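Local structure of MATE family efflux transporter (Vibrio cholerae, 6IDP) at residues Leu245-Phe253 and Arg389-Cys397; Thr143-Cys154 and Phe200-Val211. The protein probably exports drugs and other toxic compounds across the bacterial membrane, as a MATE multidrug transporter whose conformational changes depend on protons. One frame throughout, in Å; residues are numbered along the deposited sequence.

Contact 1 (Leu245-Phe253 and Arg389-Cys397); sequences LLPPLSSMF and RLFAFYLPC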
loop_
_atom_site.group_PDB
_atom_site.type_symbol
_atom_site.label_atom_id
_atom_site.label_comp_id
_atom_site.label_asym_id
_atom_site.label_seq_id
_atom_site.Cartn_x
_atom_site.Cartn_y
_atom_site.Cartn_z
ATOM N N LEU A 245 -4.900 3.099 -9.098
ATOM C CA LEU A 245 -4.866 4.244 -9.998
ATOM C C LEU A 245 -5.727 5.398 -9.484
ATOM O O LEU A 245 -5.519 6.554 -9.854
ATOM C CB LEU A 245 -5.329 3.817 -11.394
ATOM C CG LEU A 245 -5.250 4.821 -12.544
ATOM C CD1 LEU A 245 -3.803 5.114 -12.910
ATOM C CD2 LEU A 245 -6.022 4.304 -13.749
ATOM N N LEU A 246 -6.685 5.079 -8.620
ATOM C CA LEU A 246 -7.635 6.071 -8.118
ATOM C C LEU A 246 -7.032 7.107 -7.147
ATOM O O LEU A 246 -7.316 8.295 -7.283
ATOM C CB LEU A 246 -8.826 5.369 -7.450
ATOM C CG LEU A 246 -9.613 4.380 -8.315
ATOM C CD1 LEU A 246 -10.759 3.771 -7.522
ATOM C CD2 LEU A 246 -10.128 5.049 -9.579
ATOM N N PRO A 247 -6.218 6.674 -6.159
ATOM C CA PRO A 247 -5.652 7.691 -5.258
ATOM C C PRO A 247 -4.786 8.785 -5.920
ATOM O O PRO A 247 -4.789 9.905 -5.408
ATOM C CB PRO A 247 -4.810 6.855 -4.286
ATOM C CG PRO A 247 -5.497 5.540 -4.253
ATOM C CD PRO A 247 -5.947 5.311 -5.664
ATOM N N PRO A 248 -4.047 8.478 -7.007
ATOM C CA PRO A 248 -3.423 9.604 -7.715
ATOM C C PRO A 248 -4.435 10.624 -8.231
ATOM O O PRO A 248 -4.154 11.822 -8.212
ATOM C CB PRO A 248 -2.706 8.925 -8.880
ATOM C CG PRO A 248 -2.352 7.594 -8.357
ATOM C CD PRO A 248 -3.493 7.188 -7.460
ATOM N N LEU A 249 -5.591 10.152 -8.691
ATOM C CA LEU A 249 -6.649 11.046 -9.145
ATOM C C LEU A 249 -7.183 11.853 -7.968
ATOM O O LEU A 249 -7.466 13.045 -8.099
ATOM C CB LEU A 249 -7.781 10.263 -9.811
ATOM C CG LEU A 249 -7.390 9.308 -10.940
ATOM C CD1 LEU A 249 -8.632 8.758 -11.626
ATOM C CD2 LEU A 249 -6.478 9.997 -11.941
ATOM N N SER A 250 -7.310 11.189 -6.821
ATOM C CA SER A 250 -7.718 11.836 -5.577
ATOM C C SER A 250 -6.867 13.061 -5.273
ATOM O O SER A 250 -7.385 14.118 -4.919
ATOM C CB SER A 250 -7.636 10.852 -4.407
ATOM O OG SER A 250 -7.851 11.508 -3.168
ATOM N N SER A 251 -5.556 12.909 -5.415
ATOM C CA SER A 251 -4.631 13.999 -5.138
ATOM C C SER A 251 -4.746 15.106 -6.182
ATOM O O SER A 251 -4.637 16.286 -5.855
ATOM C CB SER A 251 -3.195 13.476 -5.073
ATOM O OG SER A 251 -3.072 12.469 -4.085
ATOM N N MET A 252 -4.978 14.722 -7.435
ATOM C CA MET A 252 -5.099 15.685 -8.529
ATOM C C MET A 252 -6.286 16.632 -8.352
ATOM O O MET A 252 -6.149 17.844 -8.522
ATOM C CB MET A 252 -5.214 14.959 -9.870
ATOM C CG MET A 252 -3.883 14.531 -10.460
ATOM S SD MET A 252 -4.062 13.904 -12.138
ATOM C CE MET A 252 -4.992 15.236 -12.893
ATOM N N PHE A 253 -7.449 16.078 -8.023
ATOM C CA PHE A 253 -8.627 16.895 -7.749
ATOM C C PHE A 253 -8.402 17.746 -6.500
ATOM O O PHE A 253 -8.770 18.920 -6.459
ATOM C CB PHE A 253 -9.874 16.019 -7.575
ATOM C CG PHE A 253 -10.402 15.429 -8.861
ATOM C CD1 PHE A 253 -11.301 16.135 -9.645
ATOM C CD2 PHE A 253 -10.019 14.162 -9.271
ATOM C CE1 PHE A 253 -11.795 15.592 -10.822
ATOM C CE2 PHE A 253 -10.510 13.615 -10.446
ATOM C CZ PHE A 253 -11.398 14.331 -11.221
ATOM N N ARG A 389 -15.933 5.302 -2.833
ATOM C CA ARG A 389 -15.263 6.067 -1.791
ATOM C C ARG A 389 -14.683 7.355 -2.364
ATOM O O ARG A 389 -14.800 8.420 -1.763
ATOM C CB ARG A 389 -14.156 5.232 -1.140
ATOM C CG ARG A 389 -13.515 5.882 0.077
ATOM C CD ARG A 389 -12.216 6.599 -0.255
ATOM N NE ARG A 389 -11.867 7.573 0.775
ATOM C CZ ARG A 389 -10.680 8.163 0.876
ATOM N NH1 ARG A 389 -9.715 7.870 0.015
ATOM N NH2 ARG A 389 -10.456 9.042 1.846
ATOM N N LEU A 390 -14.077 7.246 -3.539
ATOM C CA LEU A 390 -13.394 8.372 -4.153
ATOM C C LEU A 390 -14.327 9.388 -4.790
ATOM O O LEU A 390 -14.352 10.556 -4.408
ATOM C CB LEU A 390 -12.412 7.869 -5.211
ATOM C CG LEU A 390 -10.969 8.330 -5.023
ATOM C CD1 LEU A 390 -10.947 9.684 -4.330
ATOM C CD2 LEU A 390 -10.173 7.294 -4.233
ATOM N N PHE A 391 -15.088 8.931 -5.776
ATOM C CA PHE A 391 -15.794 9.842 -6.666
ATOM C C PHE A 391 -17.227 10.134 -6.238
ATOM O O PHE A 391 -17.803 11.140 -6.649
ATOM C CB PHE A 391 -15.769 9.283 -8.094
ATOM C CG PHE A 391 -14.383 9.105 -8.642
ATOM C CD1 PHE A 391 -13.634 10.204 -9.035
ATOM C CD2 PHE A 391 -13.826 7.842 -8.764
ATOM C CE1 PHE A 391 -12.357 10.047 -9.538
ATOM C CE2 PHE A 391 -12.548 7.679 -9.270
ATOM C CZ PHE A 391 -11.814 8.784 -9.656
ATOM N N ALA A 392 -17.802 9.261 -5.417
ATOM C CA ALA A 392 -19.177 9.452 -4.964
ATOM C C ALA A 392 -19.241 10.157 -3.609
ATOM O O ALA A 392 -20.159 10.937 -3.349
ATOM C CB ALA A 392 -19.907 8.116 -4.892
ATOM N N PHE A 393 -18.259 9.887 -2.753
ATOM C CA PHE A 393 -18.309 10.343 -1.366
ATOM C C PHE A 393 -17.239 11.378 -1.009
ATOM O O PHE A 393 -17.565 12.506 -0.642
ATOM C CB PHE A 393 -18.193 9.140 -0.428
ATOM C CG PHE A 393 -19.210 8.071 -0.695
ATOM C CD1 PHE A 393 -20.524 8.405 -0.972
ATOM C CD2 PHE A 393 -18.847 6.734 -0.687
ATOM C CE1 PHE A 393 -21.464 7.424 -1.225
ATOM C CE2 PHE A 393 -19.781 5.747 -0.943
ATOM C CZ PHE A 393 -21.091 6.093 -1.211
ATOM N N TYR A 394 -15.971 10.989 -1.111
ATOM C CA TYR A 394 -14.869 11.819 -0.631
ATOM C C TYR A 394 -14.736 13.144 -1.380
ATOM O O TYR A 394 -14.851 14.214 -0.783
ATOM C CB TYR A 394 -13.551 11.047 -0.722
ATOM C CG TYR A 394 -12.405 11.672 0.041
ATOM C CD1 TYR A 394 -12.498 11.895 1.407
ATOM C CD2 TYR A 394 -11.223 12.017 -0.601
ATOM C CE1 TYR A 394 -11.452 12.458 2.113
ATOM C CE2 TYR A 394 -10.168 12.581 0.097
ATOM C CZ TYR A 394 -10.291 12.799 1.453
ATOM O OH TYR A 394 -9.254 13.358 2.161
ATOM N N LEU A 395 -14.483 13.068 -2.682
ATOM C CA LEU A 395 -14.270 14.267 -3.487
ATOM C C LEU A 395 -15.495 15.194 -3.550
ATOM O O LEU A 395 -15.332 16.409 -3.461
ATOM C CB LEU A 395 -13.824 13.890 -4.904
ATOM C CG LEU A 395 -12.385 13.383 -5.043
ATOM C CD1 LEU A 395 -12.063 13.050 -6.495
ATOM C CD2 LEU A 395 -11.393 14.398 -4.492
ATOM N N PRO A 396 -16.717 14.641 -3.707
ATOM C CA PRO A 396 -17.848 15.578 -3.680
ATOM C C PRO A 396 -18.003 16.292 -2.338
ATOM O O PRO A 396 -18.354 17.470 -2.322
ATOM C CB PRO A 396 -19.057 14.677 -3.955
ATOM C CG PRO A 396 -18.507 13.528 -4.698
ATOM C CD PRO A 396 -17.150 13.288 -4.104
ATOM N N CYS A 397 -17.743 15.596 -1.235
ATOM C CA CYS A 397 -17.863 16.212 0.083
ATOM C C CYS A 397 -16.763 17.249 0.317
ATOM O O CYS A 397 -17.005 18.284 0.933
ATOM C CB CYS A 397 -17.836 15.148 1.185
ATOM S SG CYS A 397 -19.405 14.262 1.405
HETATM O O HOH W 1 -7.418 10.027 -1.223
#
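The rim of the Phe391 ring is where three residues of 245-253 converge. Leu246 brings its CD2 within 3.6 Å of Phe391 CE2, and Leu249 its CD1 within 3.7 Å of Phe391 CZ; both methyls lie near the ring plane, at its edge. Phe253, a poorly ordered side chain, crosses Phe391 at about a right angle. With chi1 at -60°, Phe391 has CG anti to its carbonyl carbon, which swings the ring out alongside the partner helix.

Leu390 fills the nearest approach of the backbones, opposite Ser250. It takes a near-eclipsed chi1 of -124°, and in this unusual setting its methyls divide between two partners: CD1 lies 3.5 Å from Ser250 CB, and CD2 4.0 Å from Leu246 CB. Leu395 CD1 approaches Phe253 CD2 at 3.6 Å. No hydrogen bond crosses between the segments. A water bonds weakly to Arg389 NH1 at 3.4 Å, but lies so close to Ser250 OG, 2.5 Å, that the bridge is doubtful.

This is apolar packing between two proline-kinked transmembrane helices of a MATE transporter, 226-259 and 379-435, both segments lying within the second MatE region. The first is kinked at Pro247 and Pro248, whose nitrogens make no bond to the turn before; in the second a pi-type turn at 389-394 precedes the kink at Pro396. The segments' N-to-C directions differ by 28°, with axes 10.4 Å apart at closest. Arg389 NH2 lies over the centre of the Tyr394 ring and is hydrogen-bonded to Asn418, further along helix 379-435; the Arg389 side chain also touches Leu363 and Cys366, placing helix 360-375 beside this pair.

Contact 2 (Thr143-Cys154 and Phe200-Val211); sequences TGAMLYFYYSVC and FGVGIAIVAPKV. With OLC ((2R)-2,3-dihydroxypropyl (9Z)-octadec-9-enoate), chain B; OLC ((2R)-2,3-dihydroxypropyl (9Z)-octadec-9-enoate), chain O; OLC ((2R)-2,3-dihydroxypropyl (9Z)-octadec-9-enoate), chain K.
Tyr148 O accepts two bonds, from Ser152 N at 2.9 Å and from Ser152 OG at 3.0 Å. They arrive from opposite faces of the carbonyl plane, the hydroxyl making a C=O...OG angle of 139°. Ser152 thus returns its hydroxyl to its own helix, while the interface with 200-211 is carried by apolar groups and has no hydrogen bond across it.

Leu147 is the central knob, seated among Phe200, Gly203, Ile204 and Val207. Its CG is anti to the backbone N (chi1 -178°), and the two methyls divide the hole between them. CD1 lies 3.6 Å from Gly203 C, against bare backbone, whereas CD2 meets Phe200 CD1 at 3.7 Å. Ile204 answers from the other helix, sitting among Thr143, Met146, Leu147 and Tyr150 with its CD1 against the Thr143 methyl CG2.

This reciprocal knobs-into-holes packing joins two transmembrane helices, 124-156 and 189-213, that run in the same general direction; the segments cross at 31° with axes 9.1 Å apart. Glycines on both sides let side chains approach main chain: Phe200 CD2 is 3.4 Å from Gly144 CA.

Tyr150 forms the third knob. Its CB reaches Val207 CG1 at 3.7 Å, Ala208 CA lies over one face of the ring, and the OH ends 3.7 Å from Ala208 CB. Beyond it, Cys154 SG touches Val207 CG2 and Val211 CG2, and the loop residue Trp216 packs on both Cys154 and Val211. At the Phe200 end lipid takes over: one monoolein molecule sets C16 over a face of the Phe200 ring and also touches Tyr148 and Tyr151, and the terminal C18 of a second molecule meets Phe200 CZ.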
loop_
_atom_site.group_PDB
_atom_site.type_symbol
_atom_site.label_atom_id
_atom_site.label_comp_id
_atom_site.label_asym_id
_atom_site.label_seq_id
_atom_site.Cartn_x
_atom_site.Cartn_y
_atom_site.Cartn_z
ATOM N N THR A 143 14.077 -4.979 -8.534
ATOM C CA THR A 143 14.547 -5.775 -7.408
ATOM C C THR A 143 13.558 -5.701 -6.240
ATOM O O THR A 143 13.294 -6.703 -5.580
ATOM C CB THR A 143 15.944 -5.309 -6.945
ATOM O OG1 THR A 143 16.831 -5.282 -8.068
ATOM C CG2 THR A 143 16.507 -6.243 -5.891
ATOM N N GLY A 144 13.007 -4.512 -6.004
ATOM C CA GLY A 144 12.020 -4.318 -4.956
ATOM C C GLY A 144 10.716 -5.041 -5.235
ATOM O O GLY A 144 10.106 -5.611 -4.331
ATOM N N ALA A 145 10.290 -5.014 -6.495
ATOM C CA ALA A 145 9.075 -5.701 -6.912
ATOM C C ALA A 145 9.201 -7.208 -6.707
ATOM O O ALA A 145 8.272 -7.850 -6.223
ATOM C CB ALA A 145 8.763 -5.387 -8.367
ATOM N N MET A 146 10.357 -7.759 -7.074
ATOM C CA MET A 146 10.614 -9.189 -6.941
ATOM C C MET A 146 10.629 -9.639 -5.485
ATOM O O MET A 146 10.085 -10.693 -5.154
ATOM C CB MET A 146 11.941 -9.562 -7.604
ATOM C CG MET A 146 11.957 -9.379 -9.104
ATOM S SD MET A 146 10.607 -10.244 -9.924
ATOM C CE MET A 146 10.888 -11.931 -9.381
ATOM N N LEU A 147 11.270 -8.850 -4.628
ATOM C CA LEU A 147 11.274 -9.134 -3.197
ATOM C C LEU A 147 9.843 -9.112 -2.668
ATOM O O LEU A 147 9.456 -9.956 -1.860
ATOM C CB LEU A 147 12.147 -8.128 -2.442
ATOM C CG LEU A 147 12.303 -8.323 -0.931
ATOM C CD1 LEU A 147 12.831 -9.716 -0.617
ATOM C CD2 LEU A 147 13.220 -7.265 -0.338
ATOM N N TYR A 148 9.057 -8.151 -3.147
ATOM C CA TYR A 148 7.663 -8.029 -2.743
ATOM C C TYR A 148 6.841 -9.243 -3.180
ATOM O O TYR A 148 5.951 -9.691 -2.455
ATOM C CB TYR A 148 7.047 -6.744 -3.308
ATOM C CG TYR A 148 5.630 -6.501 -2.833
ATOM C CD1 TYR A 148 5.383 -5.937 -1.589
ATOM C CD2 TYR A 148 4.538 -6.841 -3.625
ATOM C CE1 TYR A 148 4.093 -5.717 -1.143
ATOM C CE2 TYR A 148 3.241 -6.624 -3.188
ATOM C CZ TYR A 148 3.026 -6.061 -1.946
ATOM O OH TYR A 148 1.743 -5.838 -1.503
ATOM N N PHE A 149 7.138 -9.771 -4.364
ATOM C CA PHE A 149 6.432 -10.943 -4.870
ATOM C C PHE A 149 6.749 -12.176 -4.025
ATOM O O PHE A 149 5.874 -13.005 -3.776
ATOM C CB PHE A 149 6.781 -11.197 -6.341
ATOM C CG PHE A 149 6.378 -10.079 -7.263
ATOM C CD1 PHE A 149 5.230 -9.337 -7.023
ATOM C CD2 PHE A 149 7.156 -9.763 -8.371
ATOM C CE1 PHE A 149 4.863 -8.304 -7.873
ATOM C CE2 PHE A 149 6.796 -8.728 -9.220
ATOM C CZ PHE A 149 5.650 -8.002 -8.975
ATOM N N TYR A 150 8.001 -12.295 -3.590
ATOM C CA TYR A 150 8.378 -13.355 -2.658
ATOM C C TYR A 150 7.627 -13.195 -1.341
ATOM O O TYR A 150 7.174 -14.179 -0.754
ATOM C CB TYR A 150 9.885 -13.356 -2.396
ATOM C CG TYR A 150 10.707 -14.081 -3.438
ATOM C CD1 TYR A 150 10.608 -15.458 -3.595
ATOM C CD2 TYR A 150 11.600 -13.392 -4.249
ATOM C CE1 TYR A 150 11.366 -16.126 -4.543
ATOM C CE2 TYR A 150 12.362 -14.050 -5.195
ATOM C CZ TYR A 150 12.241 -15.415 -5.339
ATOM O OH TYR A 150 12.998 -16.068 -6.282
ATOM N N TYR A 151 7.507 -11.952 -0.881
ATOM C CA TYR A 151 6.764 -11.643 0.338
ATOM C C TYR A 151 5.306 -12.065 0.204
ATOM O O TYR A 151 4.697 -12.540 1.162
ATOM C CB TYR A 151 6.835 -10.146 0.666
ATOM C CG TYR A 151 8.168 -9.666 1.190
ATOM C CD1 TYR A 151 9.160 -10.565 1.566
ATOM C CD2 TYR A 151 8.432 -8.308 1.318
ATOM C CE1 TYR A 151 10.381 -10.117 2.050
ATOM C CE2 TYR A 151 9.647 -7.855 1.797
ATOM C CZ TYR A 151 10.615 -8.761 2.162
ATOM O OH TYR A 151 11.821 -8.304 2.638
ATOM N N SER A 152 4.753 -11.880 -0.990
ATOM C CA SER A 152 3.359 -12.211 -1.256
ATOM C C SER A 152 3.130 -13.719 -1.253
ATOM O O SER A 152 2.076 -14.185 -0.829
ATOM C CB SER A 152 2.912 -11.615 -2.592
ATOM O OG SER A 152 3.011 -10.202 -2.566
ATOM N N VAL A 153 4.117 -14.475 -1.725
ATOM C CA VAL A 153 4.040 -15.929 -1.682
ATOM C C VAL A 153 4.117 -16.432 -0.235
ATOM O O VAL A 153 3.374 -17.336 0.149
ATOM C CB VAL A 153 5.152 -16.578 -2.538
ATOM C CG1 VAL A 153 5.190 -18.085 -2.325
ATOM C CG2 VAL A 153 4.942 -16.251 -4.011
ATOM N N CYS A 154 5.002 -15.839 0.565
ATOM C CA CYS A 154 5.092 -16.157 1.994
ATOM C C CYS A 154 3.763 -15.938 2.697
ATOM O O CYS A 154 3.271 -16.808 3.415
ATOM C CB CYS A 154 6.159 -15.301 2.684
ATOM S SG CYS A 154 7.861 -15.639 2.201
ATOM N N PHE A 200 17.677 -4.611 -1.043
ATOM C CA PHE A 200 16.634 -5.500 -1.540
ATOM C C PHE A 200 17.227 -6.778 -2.123
ATOM O O PHE A 200 16.588 -7.831 -2.113
ATOM C CB PHE A 200 15.781 -4.797 -2.595
ATOM C CG PHE A 200 14.805 -3.808 -2.027
ATOM C CD1 PHE A 200 14.466 -3.833 -0.684
ATOM C CD2 PHE A 200 14.218 -2.857 -2.843
ATOM C CE1 PHE A 200 13.561 -2.919 -0.166
ATOM C CE2 PHE A 200 13.309 -1.947 -2.333
ATOM C CZ PHE A 200 12.981 -1.980 -0.996
ATOM N N GLY A 201 18.449 -6.676 -2.637
ATOM C CA GLY A 201 19.142 -7.823 -3.192
ATOM C C GLY A 201 19.490 -8.830 -2.114
ATOM O O GLY A 201 19.352 -10.040 -2.309
ATOM N N VAL A 202 19.947 -8.323 -0.973
ATOM C CA VAL A 202 20.249 -9.163 0.177
ATOM C C VAL A 202 18.975 -9.834 0.685
ATOM O O VAL A 202 18.990 -11.002 1.074
ATOM C CB VAL A 202 20.908 -8.349 1.308
ATOM C CG1 VAL A 202 20.971 -9.157 2.597
ATOM C CG2 VAL A 202 22.300 -7.908 0.892
ATOM N N GLY A 203 17.871 -9.092 0.658
ATOM C CA GLY A 203 16.582 -9.639 1.040
ATOM C C GLY A 203 16.168 -10.789 0.141
ATOM O O GLY A 203 15.650 -11.800 0.613
ATOM N N ILE A 204 16.399 -10.634 -1.159
ATOM C CA ILE A 204 16.062 -11.671 -2.125
ATOM C C ILE A 204 16.922 -12.912 -1.908
ATOM O O ILE A 204 16.423 -14.039 -1.930
ATOM C CB ILE A 204 16.233 -11.170 -3.573
ATOM C CG1 ILE A 204 15.124 -10.177 -3.921
ATOM C CG2 ILE A 204 16.209 -12.333 -4.557
ATOM C CD1 ILE A 204 15.200 -9.647 -5.332
ATOM N N ALA A 205 18.213 -12.692 -1.679
ATOM C CA ALA A 205 19.151 -13.782 -1.447
ATOM C C ALA A 205 18.770 -14.608 -0.217
ATOM O O ALA A 205 19.108 -15.786 -0.128
ATOM C CB ALA A 205 20.566 -13.240 -1.303
ATOM N N ILE A 206 18.070 -13.986 0.726
ATOM C CA ILE A 206 17.683 -14.664 1.959
ATOM C C ILE A 206 16.331 -15.373 1.843
ATOM O O ILE A 206 16.183 -16.511 2.290
ATOM C CB ILE A 206 17.632 -13.677 3.147
ATOM C CG1 ILE A 206 19.034 -13.149 3.458
ATOM C CG2 ILE A 206 17.047 -14.348 4.382
ATOM C CD1 ILE A 206 19.073 -12.130 4.575
ATOM N N VAL A 207 15.352 -14.710 1.232
ATOM C CA VAL A 207 13.984 -15.225 1.235
ATOM C C VAL A 207 13.750 -16.319 0.188
ATOM O O VAL A 207 12.955 -17.233 0.411
ATOM C CB VAL A 207 12.954 -14.082 1.021
ATOM C CG1 VAL A 207 13.031 -13.515 -0.392
ATOM C CG2 VAL A 207 11.543 -14.563 1.338
ATOM N N ALA A 208 14.453 -16.238 -0.939
ATOM C CA ALA A 208 14.236 -17.170 -2.041
ATOM C C ALA A 208 14.596 -18.623 -1.691
ATOM O O ALA A 208 13.832 -19.531 -2.016
ATOM C CB ALA A 208 15.005 -16.715 -3.280
ATOM N N PRO A 209 15.752 -18.859 -1.040
ATOM C CA PRO A 209 16.005 -20.260 -0.678
ATOM C C PRO A 209 15.065 -20.776 0.409
ATOM O O PRO A 209 14.791 -21.975 0.454
ATOM C CB PRO A 209 17.456 -20.242 -0.180
ATOM C CG PRO A 209 17.716 -18.824 0.205
ATOM C CD PRO A 209 16.919 -18.003 -0.753
ATOM N N LYS A 210 14.588 -19.887 1.273
ATOM C CA LYS A 210 13.644 -20.280 2.313
ATOM C C LYS A 210 12.300 -20.665 1.698
ATOM O O LYS A 210 11.674 -21.644 2.108
ATOM C CB LYS A 210 13.467 -19.156 3.332
ATOM C CG LYS A 210 14.575 -19.080 4.376
ATOM C CD LYS A 210 14.590 -17.724 5.065
ATOM C CE LYS A 210 15.348 -17.772 6.383
ATOM N NZ LYS A 210 16.702 -18.372 6.237
ATOM N N VAL A 211 11.869 -19.893 0.706
ATOM C CA VAL A 211 10.626 -20.176 0.001
ATOM C C VAL A 211 10.717 -21.517 -0.733
ATOM O O VAL A 211 9.776 -22.314 -0.715
ATOM C CB VAL A 211 10.282 -19.040 -0.987
ATOM C CG1 VAL A 211 9.204 -19.472 -1.962
ATOM C CG2 VAL A 211 9.846 -17.795 -0.225
HETATM C C18 OLC B . 10.556 -4.626 0.555
HETATM C C10 OLC B . 4.445 -1.217 -0.236
HETATM C C9 OLC B . 3.322 -1.504 0.454
HETATM C C17 OLC B . 9.443 -4.505 -0.463
HETATM C C11 OLC B . 4.701 -1.857 -1.582
HETATM C C8 OLC B . 2.305 -2.471 -0.110
HETATM C C16 OLC B . 9.943 -3.748 -1.675
HETATM C C12 OLC B . 6.101 -1.523 -2.052
HETATM C C15 OLC B . 8.810 -2.966 -2.306
HETATM C C13 OLC B . 7.091 -1.810 -0.943
HETATM C C14 OLC B . 8.506 -1.736 -1.479
HETATM C C18 OLC O . 13.876 0.585 1.061
HETATM C C17 OLC O . 12.771 1.537 0.652
HETATM C C16 OLC O . 12.531 1.457 -0.839
HETATM C C15 OLC O . 11.084 1.792 -1.127
HETATM C C14 OLC O . 10.688 1.232 -2.475
HETATM C C18 OLC K . 23.697 -12.222 2.333
HETATM C C17 OLC K . 23.277 -13.313 1.370
HETATM C C16 OLC K . 23.086 -14.615 2.119
HETATM C C12 OLC K . 21.494 -19.287 1.717
HETATM C C15 OLC K . 22.622 -15.690 1.162
HETATM C C13 OLC K . 21.906 -18.046 0.953
HETATM C C14 OLC K . 22.302 -16.957 1.927
#

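Overall arrangement
Contacts 1 and 2 lie on opposite sides of the chain's centre, each with its own centre about 17 Å from it. Their centres are about 33 Å apart and their nearest atoms about 13 Å, so neither touches the other. Along the sequence they are in series: contact 2 closes on helix 189-213, and the next helix, 226-259, opens contact 1. Segment 143-154 lies in the first MatE region, contact 1 in the second. The segment crossing angles have opposite signs, -28° in contact 1 against 31° in contact 2, whose axes also approach more closely. Monoolein packs directly on Phe200 in contact 2 and lies close to the Leu246 side chain in contact 1.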